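PDB 3KQF: enoyl-CoA hydratase/isomerase family protein from Bacillus anthracis, which probably hydrates 2-enoyl-CoA thioesters to 3-hydroxyacyl-CoA in fatty acid degradation, as a crotonase-family enoyl-CoA hydratase. Local coordinates for residues I144-A148 with G149-R153; R156-G159 with V160-K164; A175-A178 with K179-L183; V190-L193 with E194-A197. One frame throughout, in Å; residues are numbered along the deposited sequence.

Contact 1. Residues I144-A148 with G149-R153; sequences IIPGA and GGTQR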
ATOM      1  N   ILE A 144       7.479  -4.268  24.891  1.00 14.01           N
ATOM      2  CA  ILE A 144       8.373  -3.379  24.142  1.00 14.51           C
ATOM      3  C   ILE A 144       7.722  -3.143  22.767  1.00 15.64           C
ATOM      4  O   ILE A 144       6.581  -3.534  22.523  1.00 17.26           O
ATOM      5  CB  ILE A 144       9.849  -3.901  24.029  1.00 14.30           C
ATOM      6  CG1 ILE A 144       9.924  -5.218  23.246  1.00 16.19           C
ATOM      7  CG2 ILE A 144      10.484  -4.046  25.421  1.00 16.28           C
ATOM      8  CD1 ILE A 144      11.314  -5.812  23.127  1.00 22.49           C
ATOM      9  N   ILE A 145       8.409  -2.434  21.887  1.00 17.38           N
ATOM     10  CA  ILE A 145       7.886  -2.212  20.547  1.00 15.89           C
ATOM     11  C   ILE A 145       8.975  -2.624  19.565  1.00 16.67           C
ATOM     12  O   ILE A 145      10.151  -2.764  19.968  1.00 15.95           O
ATOM     13  CB  ILE A 145       7.504  -0.725  20.277  1.00 16.37           C
ATOM     14  CG1 ILE A 145       8.751   0.182  20.245  1.00 14.36           C
ATOM     15  CG2 ILE A 145       6.462  -0.206  21.292  1.00 16.93           C
ATOM     16  CD1 ILE A 145       8.493   1.556  19.798  1.00 13.72           C
ATOM     17  N   PRO A 146       8.595  -2.880  18.296  1.00 17.39           N
ATOM     18  CA  PRO A 146       9.656  -3.180  17.326  1.00 18.62           C
ATOM     19  C   PRO A 146      10.592  -1.965  17.290  1.00 19.31           C
ATOM     20  O   PRO A 146      10.139  -0.848  17.060  1.00 21.13           O
ATOM     21  CB  PRO A 146       8.899  -3.368  16.011  1.00 19.36           C
ATOM     22  CG  PRO A 146       7.481  -3.755  16.422  1.00 18.08           C
ATOM     23  CD  PRO A 146       7.245  -2.995  17.713  1.00 17.62           C
ATOM     24  N   GLY A 147      11.876  -2.175  17.568  1.00 18.93           N
ATOM     25  CA  GLY A 147      12.825  -1.069  17.622  1.00 20.38           C
ATOM     26  C   GLY A 147      13.846  -1.036  16.516  1.00 20.82           C
ATOM     27  O   GLY A 147      14.750  -0.170  16.519  1.00 21.20           O
ATOM     28  N   ALA A 148      13.711  -1.970  15.575  1.00 20.08           N
ATOM     29  CA  ALA A 148      14.601  -2.066  14.433  1.00 19.10           C
ATOM     30  C   ALA A 148      13.834  -1.940  13.117  1.00 19.42           C
ATOM     31  O   ALA A 148      14.080  -2.689  12.177  1.00 20.85           O
ATOM     32  CB  ALA A 148      15.379  -3.387  14.480  1.00 18.69           C
ATOM     33  N   GLY A 149      12.871  -1.016  13.080  1.00 18.68           N
ATOM     34  CA  GLY A 149      12.127  -0.713  11.879  1.00 17.59           C
ATOM     35  C   GLY A 149      10.800  -1.393  11.647  1.00 17.73           C
ATOM     36  O   GLY A 149      10.088  -1.028  10.713  1.00 17.57           O
ATOM     37  N   GLY A 150      10.433  -2.365  12.480  1.00 15.75           N
ATOM     38  CA  GLY A 150       9.152  -3.030  12.302  1.00 16.55           C
ATOM     39  C   GLY A 150       7.940  -2.110  12.251  1.00 15.11           C
ATOM     40  O   GLY A 150       7.001  -2.366  11.504  1.00 15.33           O
ATOM     41  N   THR A 151       7.924  -1.041  13.059  1.00 14.34           N
ATOM     42  CA  THR A 151       6.773  -0.130  13.054  1.00 13.48           C
ATOM     43  C   THR A 151       6.708   0.739  11.788  1.00 14.05           C
ATOM     44  O   THR A 151       5.686   1.368  11.515  1.00 15.46           O
ATOM     45  CB  THR A 151       6.780   0.852  14.280  1.00 14.29           C
ATOM     46  OG1 THR A 151       7.845   1.787  14.138  1.00 16.59           O
ATOM     47  CG2 THR A 151       6.905   0.105  15.603  1.00 16.00           C
ATOM     48  N   GLN A 152       7.834   0.826  11.084  1.00 13.34           N
ATOM     49  CA  GLN A 152       7.969   1.631   9.861  1.00 12.44           C
ATOM     50  C   GLN A 152       7.961   0.800   8.566  1.00 13.50           C
ATOM     51  O   GLN A 152       7.225   1.118   7.621  1.00 12.72           O
ATOM     52  CB  GLN A 152       9.262   2.423   9.955  1.00 12.96           C
ATOM     53  CG  GLN A 152       9.319   3.283  11.217  1.00 13.59           C
ATOM     54  CD  GLN A 152       8.115   4.177  11.306  1.00  9.67           C
ATOM     55  OE1 GLN A 152       7.845   4.954  10.369  1.00 14.57           O
ATOM     56  NE2 GLN A 152       7.358   4.073  12.418  1.00 13.68           N
ATOM     57  N   ARG A 153       8.763  -0.264   8.494  1.00 12.99           N
ATOM     58  CA  ARG A 153       8.804  -1.079   7.279  1.00 13.14           C
ATOM     59  C   ARG A 153       7.562  -1.954   7.073  1.00 14.27           C
ATOM     60  O   ARG A 153       7.164  -2.196   5.935  1.00 13.99           O
ATOM     61  CB  ARG A 153      10.080  -1.940   7.224  1.00 13.58           C
ATOM     62  CG  ARG A 153      11.381  -1.099   7.251  1.00 14.24           C
ATOM     63  CD  ARG A 153      12.632  -1.935   6.978  1.00 16.27           C
ATOM     64  NE  ARG A 153      13.832  -1.110   6.971  1.00 17.18           N
ATOM     65  CZ  ARG A 153      14.623  -0.894   8.024  1.00 17.90           C
ATOM     66  NH1 ARG A 153      14.371  -1.458   9.196  1.00 18.65           N
ATOM     67  NH2 ARG A 153      15.678  -0.091   7.905  1.00 19.99           N
TER
HETATM   68  O   HOH W   1      12.852  -3.679   9.783  1.00 18.45           O

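Contact 2. Residues R156-G159 with V160-K164; sequences RLIG and VGRAK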
ATOM      1  N   ARG A 156       4.601   0.104   5.592  1.00 14.22           N
ATOM      2  CA  ARG A 156       4.976   0.532   4.273  1.00 14.61           C
ATOM      3  C   ARG A 156       4.787  -0.610   3.274  1.00 14.12           C
ATOM      4  O   ARG A 156       4.348  -0.374   2.145  1.00 16.89           O
ATOM      5  CB  ARG A 156       6.404   1.081   4.237  1.00 14.85           C
ATOM      6  CG  ARG A 156       6.485   2.487   4.789  1.00 15.94           C
ATOM      7  CD  ARG A 156       7.885   2.983   4.875  1.00 13.40           C
ATOM      8  NE  ARG A 156       7.914   4.409   5.241  1.00 15.12           N
ATOM      9  CZ  ARG A 156       7.696   4.885   6.462  1.00 16.72           C
ATOM     10  NH1 ARG A 156       7.443   4.079   7.487  1.00 17.00           N
ATOM     11  NH2 ARG A 156       7.748   6.191   6.675  1.00 17.19           N
ATOM     12  N   LEU A 157       5.013  -1.838   3.714  1.00 12.80           N
ATOM     13  CA  LEU A 157       4.874  -3.004   2.806  1.00 13.51           C
ATOM     14  C   LEU A 157       3.452  -3.531   2.649  1.00 14.13           C
ATOM     15  O   LEU A 157       3.001  -3.797   1.520  1.00 15.23           O
ATOM     16  CB  LEU A 157       5.787  -4.155   3.262  1.00 12.37           C
ATOM     17  CG  LEU A 157       5.847  -5.413   2.372  1.00 13.40           C
ATOM     18  CD1 LEU A 157       6.383  -5.027   1.012  1.00 13.08           C
ATOM     19  CD2 LEU A 157       6.710  -6.462   3.019  1.00 15.55           C
ATOM     20  N   ILE A 158       2.746  -3.695   3.766  1.00 13.94           N
ATOM     21  CA  ILE A 158       1.429  -4.315   3.749  1.00 14.67           C
ATOM     22  C   ILE A 158       0.240  -3.420   4.127  1.00 15.38           C
ATOM     23  O   ILE A 158      -0.904  -3.895   4.218  1.00 15.79           O
ATOM     24  CB  ILE A 158       1.415  -5.574   4.630  1.00 14.56           C
ATOM     25  CG1 ILE A 158       1.595  -5.238   6.117  1.00 17.44           C
ATOM     26  CG2 ILE A 158       2.488  -6.567   4.163  1.00 15.54           C
ATOM     27  CD1 ILE A 158       1.478  -6.473   7.022  1.00 14.21           C
ATOM     28  N   GLY A 159       0.504  -2.146   4.364  1.00 14.75           N
ATOM     29  CA  GLY A 159      -0.559  -1.186   4.674  1.00 14.50           C
ATOM     30  C   GLY A 159      -0.685  -0.995   6.169  1.00 13.08           C
ATOM     31  O   GLY A 159      -0.371  -1.914   6.957  1.00 13.64           O
ATOM     32  N   VAL A 160      -1.188   0.179   6.561  1.00 14.75           N
ATOM     33  CA  VAL A 160      -1.247   0.550   7.960  1.00 14.00           C
ATOM     34  C   VAL A 160      -2.187  -0.315   8.817  1.00 13.22           C
ATOM     35  O   VAL A 160      -1.824  -0.677   9.919  1.00 13.13           O
ATOM     36  CB  VAL A 160      -1.550   2.052   8.142  1.00 14.80           C
ATOM     37  CG1 VAL A 160      -2.893   2.442   7.537  1.00 14.89           C
ATOM     38  CG2 VAL A 160      -1.509   2.437   9.647  1.00 18.51           C
ATOM     39  N   GLY A 161      -3.336  -0.693   8.264  1.00 12.49           N
ATOM     40  CA  GLY A 161      -4.346  -1.486   8.990  1.00 11.64           C
ATOM     41  C   GLY A 161      -3.855  -2.852   9.431  1.00 13.69           C
ATOM     42  O   GLY A 161      -3.985  -3.237  10.590  1.00 14.69           O
ATOM     43  N   ARG A 162      -3.332  -3.611   8.482  1.00 14.04           N
ATOM     44  CA  ARG A 162      -2.783  -4.915   8.771  1.00 14.91           C
ATOM     45  C   ARG A 162      -1.549  -4.838   9.672  1.00 14.02           C
ATOM     46  O   ARG A 162      -1.376  -5.660  10.581  1.00 14.23           O
ATOM     47  CB  ARG A 162      -2.453  -5.649   7.463  1.00 14.73           C
ATOM     48  CG  ARG A 162      -1.902  -7.039   7.685  1.00 17.29           C
ATOM     49  CD  ARG A 162      -2.936  -7.955   8.309  1.00 16.61           C
ATOM     50  NE  ARG A 162      -4.068  -8.158   7.408  1.00 17.60           N
ATOM     51  CZ  ARG A 162      -5.221  -8.720   7.751  1.00 18.57           C
ATOM     52  NH1 ARG A 162      -5.457  -9.076   9.009  1.00 15.55           N
ATOM     53  NH2 ARG A 162      -6.171  -8.877   6.833  1.00 17.17           N
ATOM     54  N   ALA A 163      -0.676  -3.870   9.423  1.00 14.25           N
ATOM     55  CA  ALA A 163       0.504  -3.686  10.265  1.00 14.42           C
ATOM     56  C   ALA A 163       0.103  -3.426  11.713  1.00 14.15           C
ATOM     57  O   ALA A 163       0.751  -3.913  12.626  1.00 14.13           O
ATOM     58  CB  ALA A 163       1.361  -2.528   9.749  1.00 14.06           C
ATOM     59  N   LYS A 164      -0.945  -2.626  11.911  1.00 15.25           N
ATOM     60  CA  LYS A 164      -1.411  -2.295  13.250  1.00 14.35           C
ATOM     61  C   LYS A 164      -1.971  -3.515  13.971  1.00 13.98           C
ATOM     62  O   LYS A 164      -1.628  -3.762  15.126  1.00 13.11           O
ATOM     63  CB  LYS A 164      -2.453  -1.171  13.209  1.00 14.82           C
ATOM     64  CG  LYS A 164      -1.842   0.203  13.042  1.00 15.85           C
ATOM     65  CD  LYS A 164      -2.902   1.287  12.945  1.00 13.03           C
ATOM     66  CE  LYS A 164      -2.242   2.671  13.128  1.00 15.37           C
ATOM     67  NZ  LYS A 164      -3.236   3.772  13.183  1.00 16.95           N
TER
HETATM   68  O   HOH W   2      -3.195  -2.830   5.670  1.00 13.82           O

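Contact 3. Residues A175-A178 with K179-L183; sequences AQEA and KEYGL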
ATOM      1  N   ALA A 175       3.108 -18.836   6.956  1.00 17.73           N
ATOM      2  CA  ALA A 175       3.685 -18.344   5.709  1.00 18.34           C
ATOM      3  C   ALA A 175       2.572 -18.021   4.707  1.00 17.95           C
ATOM      4  O   ALA A 175       2.679 -17.071   3.934  1.00 17.24           O
ATOM      5  CB  ALA A 175       4.620 -19.391   5.138  1.00 18.15           C
ATOM      6  N   GLN A 176       1.517 -18.835   4.738  1.00 19.12           N
ATOM      7  CA  GLN A 176       0.359 -18.712   3.852  1.00 19.07           C
ATOM      8  C   GLN A 176      -0.369 -17.404   4.104  1.00 18.78           C
ATOM      9  O   GLN A 176      -0.756 -16.704   3.155  1.00 17.65           O
ATOM     10  CB  GLN A 176      -0.609 -19.899   4.058  1.00 20.40           C
ATOM     11  CG  GLN A 176      -0.106 -21.249   3.560  1.00 23.64           C
ATOM     12  CD  GLN A 176       1.076 -21.849   4.350  1.00 28.74           C
ATOM     13  OE1 GLN A 176       1.285 -21.558   5.534  1.00 30.12           O
ATOM     14  NE2 GLN A 176       1.826 -22.733   3.690  1.00 30.74           N
ATOM     15  N   GLU A 177      -0.551 -17.081   5.386  1.00 16.70           N
ATOM     16  CA  GLU A 177      -1.191 -15.850   5.795  1.00 16.37           C
ATOM     17  C   GLU A 177      -0.311 -14.684   5.407  1.00 16.61           C
ATOM     18  O   GLU A 177      -0.794 -13.677   4.888  1.00 16.90           O
ATOM     19  CB  GLU A 177      -1.484 -15.852   7.305  1.00 16.20           C
ATOM     20  CG  GLU A 177      -2.588 -16.849   7.676  1.00 21.23           C
ATOM     21  CD  GLU A 177      -2.767 -17.086   9.170  1.00 25.09           C
ATOM     22  OE1 GLU A 177      -1.807 -16.951   9.947  1.00 22.66           O
ATOM     23  OE2 GLU A 177      -3.879 -17.506   9.553  1.00 31.50           O
ATOM     24  N   ALA A 178       0.991 -14.819   5.643  1.00 14.85           N
ATOM     25  CA  ALA A 178       1.935 -13.769   5.251  1.00 14.61           C
ATOM     26  C   ALA A 178       1.824 -13.476   3.751  1.00 14.38           C
ATOM     27  O   ALA A 178       1.869 -12.311   3.341  1.00 15.98           O
ATOM     28  CB  ALA A 178       3.341 -14.164   5.594  1.00 13.66           C
ATOM     29  N   LYS A 179       1.708 -14.529   2.940  1.00 14.17           N
ATOM     30  CA  LYS A 179       1.585 -14.367   1.487  1.00 15.75           C
ATOM     31  C   LYS A 179       0.295 -13.627   1.135  1.00 15.36           C
ATOM     32  O   LYS A 179       0.306 -12.731   0.302  1.00 17.31           O
ATOM     33  CB  LYS A 179       1.613 -15.697   0.745  1.00 16.85           C
ATOM     34  CG  LYS A 179       1.940 -15.486  -0.738  1.00 21.75           C
ATOM     35  CD  LYS A 179       1.675 -16.676  -1.605  1.00 28.87           C
ATOM     36  CE  LYS A 179       2.178 -16.377  -3.024  1.00 31.57           C
ATOM     37  NZ  LYS A 179       1.832 -14.977  -3.456  1.00 32.51           N
ATOM     38  N   GLU A 180      -0.804 -14.001   1.782  1.00 15.09           N
ATOM     39  CA  GLU A 180      -2.093 -13.353   1.561  1.00 17.04           C
ATOM     40  C   GLU A 180      -2.020 -11.852   1.881  1.00 17.18           C
ATOM     41  O   GLU A 180      -2.608 -11.033   1.164  1.00 16.68           O
ATOM     42  CB  GLU A 180      -3.151 -14.038   2.441  1.00 17.48           C
ATOM     43  CG  GLU A 180      -4.563 -13.488   2.334  1.00 23.14           C
ATOM     44  CD  GLU A 180      -5.583 -14.316   3.143  1.00 31.86           C
ATOM     45  OE1 GLU A 180      -5.170 -15.211   3.919  1.00 37.48           O
ATOM     46  OE2 GLU A 180      -6.801 -14.069   3.002  1.00 37.24           O
ATOM     47  N   TYR A 181      -1.273 -11.491   2.918  1.00 15.96           N
ATOM     48  CA  TYR A 181      -1.194 -10.082   3.326  1.00 15.66           C
ATOM     49  C   TYR A 181      -0.177  -9.258   2.538  1.00 17.04           C
ATOM     50  O   TYR A 181      -0.137  -8.026   2.670  1.00 16.79           O
ATOM     51  CB  TYR A 181      -0.862  -9.942   4.797  1.00 17.40           C
ATOM     52  CG  TYR A 181      -1.722 -10.734   5.769  1.00 14.80           C
ATOM     53  CD1 TYR A 181      -3.062 -10.971   5.527  1.00 18.95           C
ATOM     54  CD2 TYR A 181      -1.193 -11.145   6.989  1.00 17.52           C
ATOM     55  CE1 TYR A 181      -3.847 -11.670   6.449  1.00 17.42           C
ATOM     56  CE2 TYR A 181      -1.975 -11.843   7.922  1.00 18.44           C
ATOM     57  CZ  TYR A 181      -3.286 -12.099   7.647  1.00 17.52           C
ATOM     58  OH  TYR A 181      -4.055 -12.795   8.582  1.00 23.56           O
ATOM     59  N   GLY A 182       0.652  -9.936   1.751  1.00 16.79           N
ATOM     60  CA  GLY A 182       1.699  -9.263   0.967  1.00 17.40           C
ATOM     61  C   GLY A 182       3.015  -9.076   1.714  1.00 16.36           C
ATOM     62  O   GLY A 182       3.911  -8.327   1.252  1.00 16.21           O
ATOM     63  N   LEU A 183       3.158  -9.764   2.851  1.00 15.73           N
ATOM     64  CA  LEU A 183       4.370  -9.712   3.671  1.00 16.04           C
ATOM     65  C   LEU A 183       5.484 -10.546   3.033  1.00 14.84           C
ATOM     66  O   LEU A 183       6.645 -10.185   3.134  1.00 16.06           O
ATOM     67  CB  LEU A 183       4.089 -10.171   5.117  1.00 15.51           C
ATOM     68  CG  LEU A 183       5.272 -10.280   6.086  1.00 17.50           C
ATOM     69  CD1 LEU A 183       6.045  -8.930   6.274  1.00 18.27           C
ATOM     70  CD2 LEU A 183       4.764 -10.801   7.424  1.00 21.51           C
TER

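Contact 4. Residues V190-L193 with E194-A197; sequences VHLL and EEKA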
ATOM      1  N   VAL A 190       9.890 -26.172   2.402  1.00 18.66           N
ATOM      2  CA  VAL A 190      11.193 -25.894   3.042  1.00 19.73           C
ATOM      3  C   VAL A 190      12.358 -26.606   2.342  1.00 20.78           C
ATOM      4  O   VAL A 190      13.436 -26.029   2.166  1.00 19.79           O
ATOM      5  CB  VAL A 190      11.193 -26.214   4.563  1.00 21.40           C
ATOM      6  CG1 VAL A 190      11.218 -27.730   4.803  1.00 20.98           C
ATOM      7  CG2 VAL A 190      12.379 -25.543   5.253  1.00 19.77           C
ATOM      8  N   HIS A 191      12.126 -27.834   1.885  1.00 19.90           N
ATOM      9  CA  HIS A 191      13.175 -28.583   1.215  1.00 21.43           C
ATOM     10  C   HIS A 191      13.562 -27.983  -0.146  1.00 20.37           C
ATOM     11  O   HIS A 191      14.607 -28.328  -0.685  1.00 20.58           O
ATOM     12  CB  HIS A 191      12.812 -30.068   1.109  1.00 21.68           C
ATOM     13  CG  HIS A 191      11.537 -30.331   0.376  1.00 27.45           C
ATOM     14  ND1 HIS A 191      10.300 -30.188   0.965  1.00 31.65           N
ATOM     15  CD2 HIS A 191      11.305 -30.749  -0.891  1.00 32.11           C
ATOM     16  CE1 HIS A 191       9.360 -30.500   0.091  1.00 32.72           C
ATOM     17  NE2 HIS A 191       9.942 -30.838  -1.044  1.00 33.88           N
ATOM     18  N   LEU A 192      12.736 -27.074  -0.678  1.00 18.62           N
ATOM     19  CA  LEU A 192      13.018 -26.402  -1.948  1.00 18.26           C
ATOM     20  C   LEU A 192      13.347 -24.901  -1.793  1.00 17.26           C
ATOM     21  O   LEU A 192      13.551 -24.187  -2.779  1.00 17.04           O
ATOM     22  CB  LEU A 192      11.828 -26.578  -2.899  1.00 18.66           C
ATOM     23  CG  LEU A 192      11.630 -28.030  -3.366  1.00 21.29           C
ATOM     24  CD1 LEU A 192      10.385 -28.196  -4.229  1.00 24.92           C
ATOM     25  CD2 LEU A 192      12.869 -28.534  -4.112  1.00 23.89           C
ATOM     26  N   LEU A 193      13.415 -24.427  -0.560  1.00 15.99           N
ATOM     27  CA  LEU A 193      13.654 -23.000  -0.319  1.00 14.89           C
ATOM     28  C   LEU A 193      14.987 -22.518  -0.890  1.00 15.78           C
ATOM     29  O   LEU A 193      15.054 -21.502  -1.567  1.00 15.04           O
ATOM     30  CB  LEU A 193      13.578 -22.719   1.171  1.00 15.24           C
ATOM     31  CG  LEU A 193      13.848 -21.287   1.613  1.00 15.03           C
ATOM     32  CD1 LEU A 193      12.900 -20.312   0.907  1.00 17.63           C
ATOM     33  CD2 LEU A 193      13.718 -21.185   3.100  1.00 18.35           C
ATOM     34  N   GLU A 194      16.046 -23.269  -0.644  1.00 17.21           N
ATOM     35  CA  GLU A 194      17.354 -22.867  -1.131  1.00 19.23           C
ATOM     36  C   GLU A 194      17.424 -22.780  -2.655  1.00 18.58           C
ATOM     37  O   GLU A 194      17.939 -21.797  -3.182  1.00 17.41           O
ATOM     38  CB  GLU A 194      18.432 -23.813  -0.616  1.00 21.47           C
ATOM     39  CG  GLU A 194      19.828 -23.247  -0.793  1.00 26.97           C
ATOM     40  CD  GLU A 194      20.880 -24.097  -0.117  1.00 32.79           C
ATOM     41  OE1 GLU A 194      21.039 -25.275  -0.499  1.00 34.74           O
ATOM     42  OE2 GLU A 194      21.563 -23.564   0.782  1.00 37.63           O
ATOM     43  N   GLU A 195      16.918 -23.784  -3.375  1.00 17.82           N
ATOM     44  CA  GLU A 195      17.011 -23.718  -4.840  1.00 18.57           C
ATOM     45  C   GLU A 195      16.126 -22.607  -5.412  1.00 16.00           C
ATOM     46  O   GLU A 195      16.511 -21.965  -6.370  1.00 14.37           O
ATOM     47  CB  GLU A 195      16.781 -25.068  -5.562  1.00 19.88           C
ATOM     48  CG  GLU A 195      15.360 -25.564  -5.708  1.00 26.84           C
ATOM     49  CD  GLU A 195      15.264 -26.772  -6.665  1.00 34.44           C
ATOM     50  OE1 GLU A 195      16.277 -27.104  -7.332  1.00 38.46           O
ATOM     51  OE2 GLU A 195      14.173 -27.375  -6.766  1.00 40.22           O
ATOM     52  N   LYS A 196      14.968 -22.360  -4.808  1.00 15.54           N
ATOM     53  CA  LYS A 196      14.093 -21.279  -5.278  1.00 17.04           C
ATOM     54  C   LYS A 196      14.789 -19.902  -5.117  1.00 16.91           C
ATOM     55  O   LYS A 196      14.711 -19.041  -6.008  1.00 14.66           O
ATOM     56  CB  LYS A 196      12.778 -21.288  -4.506  1.00 17.81           C
ATOM     57  CG  LYS A 196      11.737 -20.222  -4.959  1.00 22.09           C
ATOM     58  CD  LYS A 196      11.213 -20.508  -6.364  1.00 29.83           C
ATOM     59  CE  LYS A 196      10.063 -19.579  -6.738  1.00 35.64           C
ATOM     60  NZ  LYS A 196       9.514 -19.892  -8.089  1.00 38.39           N
ATOM     61  N   ALA A 197      15.433 -19.677  -3.969  1.00 15.59           N
ATOM     62  CA  ALA A 197      16.142 -18.410  -3.741  1.00 16.39           C
ATOM     63  C   ALA A 197      17.310 -18.264  -4.710  1.00 15.60           C
ATOM     64  O   ALA A 197      17.553 -17.187  -5.243  1.00 17.34           O
ATOM     65  CB  ALA A 197      16.640 -18.309  -2.295  1.00 16.75           C
TER
HETATM   66  O   HOH W   3      16.146 -25.569   1.069  1.00 15.12           O
HETATM   67  O   HOH W   4      16.359 -26.514  -2.517  1.00 22.36           O

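Contact 1. Residues I144-A148 with G149-R153
The glycine-rich turn PGAGG, a sequence found in enoyl-CoA hydratases of the crotonase family, leads into helix 150-158 here, and its P146 packs on G150 and T151 in the first turn of that helix. The pyrrolidine CB of P146 rests on G150 CA at 3.7 Å, where bare backbone lets the ring come this close. Beyond it, the methyl CG2 of T151 lies 3.8 Å from P146 CD, the two side chains meeting at a slant. T151 has CG2 anti to its carbonyl carbon, which leaves OG1 between N and C (chi1 69°); Q152 NE2 donates to T151 OG1 at 2.9 Å with the hydroxyl oxygen near its amide plane, and OG1 also bonds E234 of the second subunit. G149 is the N-cap: G149 O accepts from R153 N at 2.7 Å and Q152 N at 2.9 Å, and its positive phi of 95° would press a CB against A148 O. The extended R153 chain carries its guanidinium edge-on toward A148 O, and a water bridges them, giving to A148 O at 2.9 Å and accepting from R153 NH1 at 2.8 Å. E119, which probably matches one of the two active-site glutamates of relatives, accepts from the amides of A148 and G150. A148 packs on I91 and M95 of helix 81-99, whose E99 forms a salt bridge with R153 NE, and P146 touches E119 of helix 116-123.

Contact 2. Residues R156-G159 with V160-K164
I158 turns CG1 into the space between its backbone N and carbonyl carbon (chi1 67°) and then runs straight on, which delivers CD1 to R162. R162 meets it with CG trans to N (chi1 -179°), and the two side chains cross at about a right angle, CD1 of I158 lying 3.5 Å from R162 CG and 4.0 Å from R162 CB. Bends at chi2 and chi3 then carry the guanidinium away, while the methyl touches the base of the chain. R162 NH1 forms a salt bridge with E165, NH2 donates to E185 O of the second subunit, and the group makes a cation-pi contact with Y181. Between the two residues, G159 ends helix 150-158 with a positive phi of 97° and is the N-cap of helix 160-169. A CB at these angles would be pressed against the carbonyl O of I158. G159 O accepts from A163 N at 3.2 Å, and A163 CB lies 3.3 Å from that same oxygen. A water completes the joint, donating to I158 O at 2.9 Å and accepting from R162 N at 2.9 Å, thereby tying the end of one helix to the first turn of the next. V160 packs on I219 of the second subunit, while A163 packs against L154 and P155 of helix 150-158.

Contact 3. Residues A175-A178 with K179-L183
A178 O accepts from L183 N at 2.9 Å, a bond that folds the chain back on the last turn of helix 175-181, and it receives a second, weak bond from Y181 N at 3.3 Å. Upstream, the i to i+4 bonds are regular: K179 N donates to A175 O at 2.9 Å, E180 N to Q176 O at 3.0 Å, and Y181 N to E177 O at 3.0 Å. E177 O also packs closely, 3.2 Å above one face of the Y181 ring and displaced toward its rim on the CG side, because Y181 holds CG anti to its carbonyl carbon (chi1 -51°) and lays the ring back along the helix. On the far part of the ring, E177 CB approaches Y181 CE2 at 4.1 Å. The phenol OH reaches R171, and the E177 carboxylate turns to the amide of S174 at the helix start. The K179 ammonium group, by contrast, leaves the helix to form a salt bridge with E180 of the third subunit. Beyond the turn, L183 brings CD2 to 4.1 Å from A178 CB, an apolar contact continued by I173 and L135 of the small sheet and by L154, L157 and I158 of helix 150-158. G182, with a positive phi of 88°, makes the reversal between Y181 and L183. With the bonds from L183 N to A178 O and from G182 N to K179 O, this is a Schellman motif, here ending a short helix beside the three-stranded sheet of the crotonase fold.

Contact 4. Residues V190-L193 with E194-A197
L192 O and L193 O accept from K196 N at 3.1 Å and A197 N at 3.0 Å respectively, while the turn before them is closed by a direct bond from L193 N to V190 O at 3.2 Å. Waters stand in the next links: one gives to V190 O at 3.0 Å and accepts from E194 N at 2.9 Å; another joins H191 O at 3.1 Å to E195 N at 2.9 Å. These are the pairs four residues apart that a continuous helix would bond directly. Among the side chains, L192 and E195 run side by side and point the same way. E195 places CG between its N and carbonyl carbon (chi1 77°), which swings the extended chain back along the helix until OE2 lies 3.2 Å from L192 CD2, so a carboxylate oxygen meets a methyl. K196 lays its CB near L192 O before its chain turns away, touching F186 and V188. E194 leaves the helix in a different direction and forms a salt bridge with K21. L193 and A197 are the buried residues of the turn: L193 packs on A108, I128 and V188, and A197 on A108 and I128. This is the entry to helix 193-206, two waters bridging its first carbonyl and amide pairs; the chain comes from strand 186-188, outermost of the main sheet within the chain, and sets the helix against strands 105-109 and 126-130 of the crotonase fold.

Overall arrangement
The four local contacts follow one another along the chain. Contacts 1 and 2 share helix 150-158, one at its N-cap and one at its end, with centres 12 Å apart, and both touch the second subunit; contacts 2 and 3 also meet the third. Contact 3 lies 12 Å from contact 2, centre to centre, and touches it: I158 CG2 is 3.4 Å from Y181 O, and R162 CZ is 3.5 Å from Y181 CE1. Contact 1 borders the probable active-site glutamates E119 and E139. A calcium ion lies about 12 Å from the V160 side chain of contact 2. Contact 4 stands apart, its centre 28 Å from contact 1 across the chain's centre, without touching another subunit.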